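Local atomic coordinates of capsid protein (Pseudomonas phage PP7, PDB entry 2QUD), a protein that assembles as dimers into a T=3 icosahedral capsid, packages the viral RNA genome and represses translation of the viral replicase. Residues A[39-47]-A[59-68]. Sequence-based numbering, arbitrary orientation. Where two conformers were deposited one is given.
Sequences VGRLRLTAS and VNLKLDQADV
L42 and L63 both carry CG anti to the backbone N (chi1 -176° and -169°), which brings L42 CD1 and L63 CD1 to 3.9 Å, their side chains crossing at a slant. L42 CD1 also lies 3.4 Å from D64 O and rests against CB of Q65. Further along the same face, A46 CB meets L61 CD2 at 3.6 Å. This apolar face, with L44, turns toward the second subunit, where L123 packs on L44 and T104 on L63. Q65 reaches S99 and S96 of that subunit with its amide.

Three hydrogen-bonded pairs, R43 with D64, T45 with K62 and S47 with N60, join the backbones by two bonds each. The shortest are D64 N to R43 O and K62 N to T45 O, both 2.8 Å. CA-H...O contacts fill the steps between them.

The opposite face is polar. Water 3 donates to D64 OD2 and K62 O and accepts from T45 OG1 (2.6 Å), so it ties the two strands together. Water 4 bridges S47 OG and N60 OD1. R43 bends away to a salt bridge with E32, and its charge is not in contact with D64.

Beyond R43 the direct backbone bonds give way to waters 1 and 2. G40 CA there packs against A66 CB and V68 CG2, the former at 3.6 Å.

The arrangement is an antiparallel beta hairpin of strands 43-50 and 56-68 in the phage coat protein sheet. R43, K62 and D64 on its polar face belong to the RNA-binding site.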
loop_
_atom_site.group_PDB
_atom_site.type_symbol
_atom_site.label_atom_id
_atom_site.label_comp_id
_atom_site.label_asym_id
_atom_site.label_seq_id
_atom_site.Cartn_x
_atom_site.Cartn_y
_atom_site.Cartn_z
ATOM N N VAL A 39 -22.344 3.274 -9.487
ATOM C CA VAL A 39 -22.286 2.680 -8.170
ATOM C C VAL A 39 -21.366 1.468 -8.262
ATOM O O VAL A 39 -21.566 0.572 -9.089
ATOM C CB VAL A 39 -23.685 2.250 -7.655
ATOM C CG1 VAL A 39 -23.579 1.359 -6.443
ATOM C CG2 VAL A 39 -24.533 3.484 -7.348
ATOM N N GLY A 40 -20.370 1.471 -7.394
ATOM C CA GLY A 40 -19.459 0.360 -7.264
ATOM C C GLY A 40 -18.195 0.446 -8.089
ATOM O O GLY A 40 -17.407 -0.493 -8.064
ATOM N N ARG A 41 -17.996 1.543 -8.828
ATOM C CA ARG A 41 -16.763 1.704 -9.608
ATOM C C ARG A 41 -15.575 1.757 -8.647
ATOM O O ARG A 41 -15.633 2.417 -7.600
ATOM C CB ARG A 41 -16.734 2.947 -10.491
ATOM C CG ARG A 41 -17.689 2.860 -11.655
ATOM C CD ARG A 41 -17.764 4.126 -12.446
ATOM N NE ARG A 41 -18.496 3.909 -13.689
ATOM C CZ ARG A 41 -18.621 4.786 -14.679
ATOM N NH1 ARG A 41 -18.081 5.986 -14.594
ATOM N NH2 ARG A 41 -19.262 4.439 -15.799
ATOM N N LEU A 42 -14.518 1.076 -9.070
ATOM C CA LEU A 42 -13.212 1.117 -8.379
ATOM C C LEU A 42 -12.763 2.559 -8.277
ATOM O O LEU A 42 -12.840 3.294 -9.261
ATOM C CB LEU A 42 -12.188 0.319 -9.164
ATOM C CG LEU A 42 -10.794 0.177 -8.544
ATOM C CD1 LEU A 42 -10.866 -0.629 -7.220
ATOM C CD2 LEU A 42 -9.890 -0.497 -9.560
ATOM N N ARG A 43 -12.313 2.942 -7.067
ATOM C CA ARG A 43 -11.917 4.294 -6.704
ATOM C C ARG A 43 -10.510 4.315 -6.094
ATOM O O ARG A 43 -10.211 3.463 -5.270
ATOM C CB ARG A 43 -12.867 4.834 -5.630
ATOM C CG ARG A 43 -13.006 6.354 -5.596
ATOM C CD ARG A 43 -14.255 6.803 -6.363
ATOM N NE ARG A 43 -14.912 7.958 -5.750
ATOM C CZ ARG A 43 -16.130 8.408 -6.062
ATOM N NH1 ARG A 43 -16.612 9.470 -5.425
ATOM N NH2 ARG A 43 -16.875 7.826 -7.002
ATOM N N LEU A 44 -9.720 5.318 -6.462
ATOM C CA LEU A 44 -8.424 5.587 -5.839
ATOM C C LEU A 44 -8.412 7.045 -5.436
ATOM O O LEU A 44 -8.586 7.923 -6.269
ATOM C CB LEU A 44 -7.273 5.331 -6.820
ATOM C CG LEU A 44 -5.846 5.657 -6.297
ATOM C CD1 LEU A 44 -5.485 4.805 -5.042
ATOM C CD2 LEU A 44 -4.804 5.486 -7.398
ATOM N N THR A 45 -8.207 7.297 -4.142
ATOM C CA THR A 45 -8.092 8.641 -3.633
ATOM C C THR A 45 -6.636 8.849 -3.250
ATOM O O THR A 45 -6.029 7.969 -2.619
ATOM C CB THR A 45 -9.031 8.808 -2.424
ATOM O OG1 THR A 45 -10.370 8.504 -2.824
ATOM C CG2 THR A 45 -8.941 10.243 -1.834
ATOM N N ALA A 46 -6.103 10.026 -3.573
ATOM C CA ALA A 46 -4.699 10.333 -3.337
ATOM C C ALA A 46 -4.514 11.750 -2.770
ATOM O O ALA A 46 -5.169 12.689 -3.192
ATOM C CB ALA A 46 -3.904 10.147 -4.614
ATOM N N SER A 47 -3.645 11.864 -1.771
ATOM C CA SER A 47 -3.284 13.175 -1.226
ATOM C C SER A 47 -1.799 13.206 -0.915
ATOM O O SER A 47 -1.174 12.179 -0.701
ATOM C CB SER A 47 -4.086 13.561 0.005
ATOM O OG SER A 47 -3.844 12.700 1.074
ATOM N N VAL A 59 2.121 11.039 2.096
ATOM C CA VAL A 59 1.359 10.545 0.942
ATOM C C VAL A 59 0.303 9.586 1.439
ATOM O O VAL A 59 0.602 8.658 2.195
ATOM C CB VAL A 59 2.257 9.769 -0.048
ATOM C CG1 VAL A 59 1.413 9.101 -1.125
ATOM C CG2 VAL A 59 3.317 10.661 -0.658
ATOM N N ASN A 60 -0.955 9.831 1.074
ATOM C CA ASN A 60 -2.018 8.899 1.375
ATOM C C ASN A 60 -2.632 8.418 0.078
ATOM O O ASN A 60 -2.932 9.233 -0.789
ATOM C CB ASN A 60 -3.073 9.531 2.273
ATOM C CG ASN A 60 -2.578 9.742 3.676
ATOM O OD1 ASN A 60 -2.039 10.793 4.005
ATOM N ND2 ASN A 60 -2.710 8.718 4.510
ATOM N N LEU A 61 -2.754 7.101 -0.072
ATOM C CA LEU A 61 -3.453 6.509 -1.193
ATOM C C LEU A 61 -4.502 5.589 -0.610
ATOM O O LEU A 61 -4.201 4.825 0.284
ATOM C CB LEU A 61 -2.509 5.671 -2.035
ATOM C CG LEU A 61 -1.248 6.339 -2.630
ATOM C CD1 LEU A 61 -0.348 5.322 -3.427
ATOM C CD2 LEU A 61 -1.685 7.536 -3.490
ATOM N N LYS A 62 -5.724 5.625 -1.135
ATOM C CA LYS A 62 -6.839 4.770 -0.626
ATOM C C LYS A 62 -7.520 4.153 -1.832
ATOM O O LYS A 62 -8.166 4.843 -2.611
ATOM C CB LYS A 62 -7.848 5.594 0.177
ATOM C CG LYS A 62 -9.039 4.834 0.782
ATOM C CD LYS A 62 -9.868 5.809 1.646
ATOM C CE LYS A 62 -10.917 5.123 2.491
ATOM N NZ LYS A 62 -11.613 6.131 3.343
ATOM N N LEU A 63 -7.345 2.849 -1.985
ATOM C CA LEU A 63 -8.029 2.065 -3.017
ATOM C C LEU A 63 -9.298 1.457 -2.398
ATOM O O LEU A 63 -9.210 0.646 -1.468
ATOM C CB LEU A 63 -7.125 0.971 -3.537
ATOM C CG LEU A 63 -7.584 0.241 -4.789
ATOM C CD1 LEU A 63 -7.628 1.163 -6.052
ATOM C CD2 LEU A 63 -6.730 -0.988 -5.060
ATOM N N ASP A 64 -10.449 1.879 -2.940
ATOM C CA ASP A 64 -11.764 1.429 -2.499
ATOM C C ASP A 64 -12.315 0.520 -3.585
ATOM O O ASP A 64 -12.511 0.965 -4.723
ATOM C CB ASP A 64 -12.719 2.611 -2.288
ATOM C CG ASP A 64 -12.395 3.451 -1.062
ATOM O OD1 ASP A 64 -12.010 2.891 -0.020
ATOM O OD2 ASP A 64 -12.604 4.687 -1.145
ATOM N N GLN A 65 -12.571 -0.748 -3.227
ATOM C CA GLN A 65 -13.162 -1.707 -4.155
ATOM C C GLN A 65 -14.536 -2.141 -3.608
ATOM O O GLN A 65 -14.617 -2.909 -2.658
ATOM C CB GLN A 65 -12.242 -2.899 -4.373
ATOM C CG GLN A 65 -12.735 -3.854 -5.421
ATOM C CD GLN A 65 -11.905 -5.093 -5.525
ATOM O OE1 GLN A 65 -11.177 -5.272 -6.500
ATOM N NE2 GLN A 65 -11.990 -5.966 -4.504
ATOM N N ALA A 66 -15.600 -1.591 -4.189
ATOM C CA ALA A 66 -16.953 -1.949 -3.802
ATOM C C ALA A 66 -17.305 -3.245 -4.491
ATOM O O ALA A 66 -16.858 -3.517 -5.604
ATOM C CB ALA A 66 -17.957 -0.843 -4.189
ATOM N N ASP A 67 -18.154 -4.035 -3.833
ATOM C CA ASP A 67 -18.691 -5.241 -4.417
ATOM C C ASP A 67 -20.178 -5.023 -4.669
ATOM O O ASP A 67 -20.893 -4.609 -3.762
ATOM C CB ASP A 67 -18.499 -6.417 -3.476
ATOM C CG ASP A 67 -18.551 -7.724 -4.200
ATOM O OD1 ASP A 67 -17.531 -8.103 -4.800
ATOM O OD2 ASP A 67 -19.613 -8.368 -4.187
ATOM N N VAL A 68 -20.627 -5.302 -5.892
ATOM C CA VAL A 68 -21.986 -4.983 -6.302
ATOM C C VAL A 68 -22.796 -6.246 -6.518
ATOM O O VAL A 68 -22.316 -7.184 -7.152
ATOM C CB VAL A 68 -21.992 -4.117 -7.574
ATOM C CG1 VAL A 68 -23.406 -3.936 -8.102
ATOM C CG2 VAL A 68 -21.332 -2.777 -7.267
HETATM O O HOH W 1 -15.155 -1.500 -7.110
HETATM O O HOH W 2 -15.309 1.379 -5.043
HETATM O O HOH W 3 -10.797 5.894 -2.780
HETATM O O HOH W 4 -1.633 13.044 2.690
#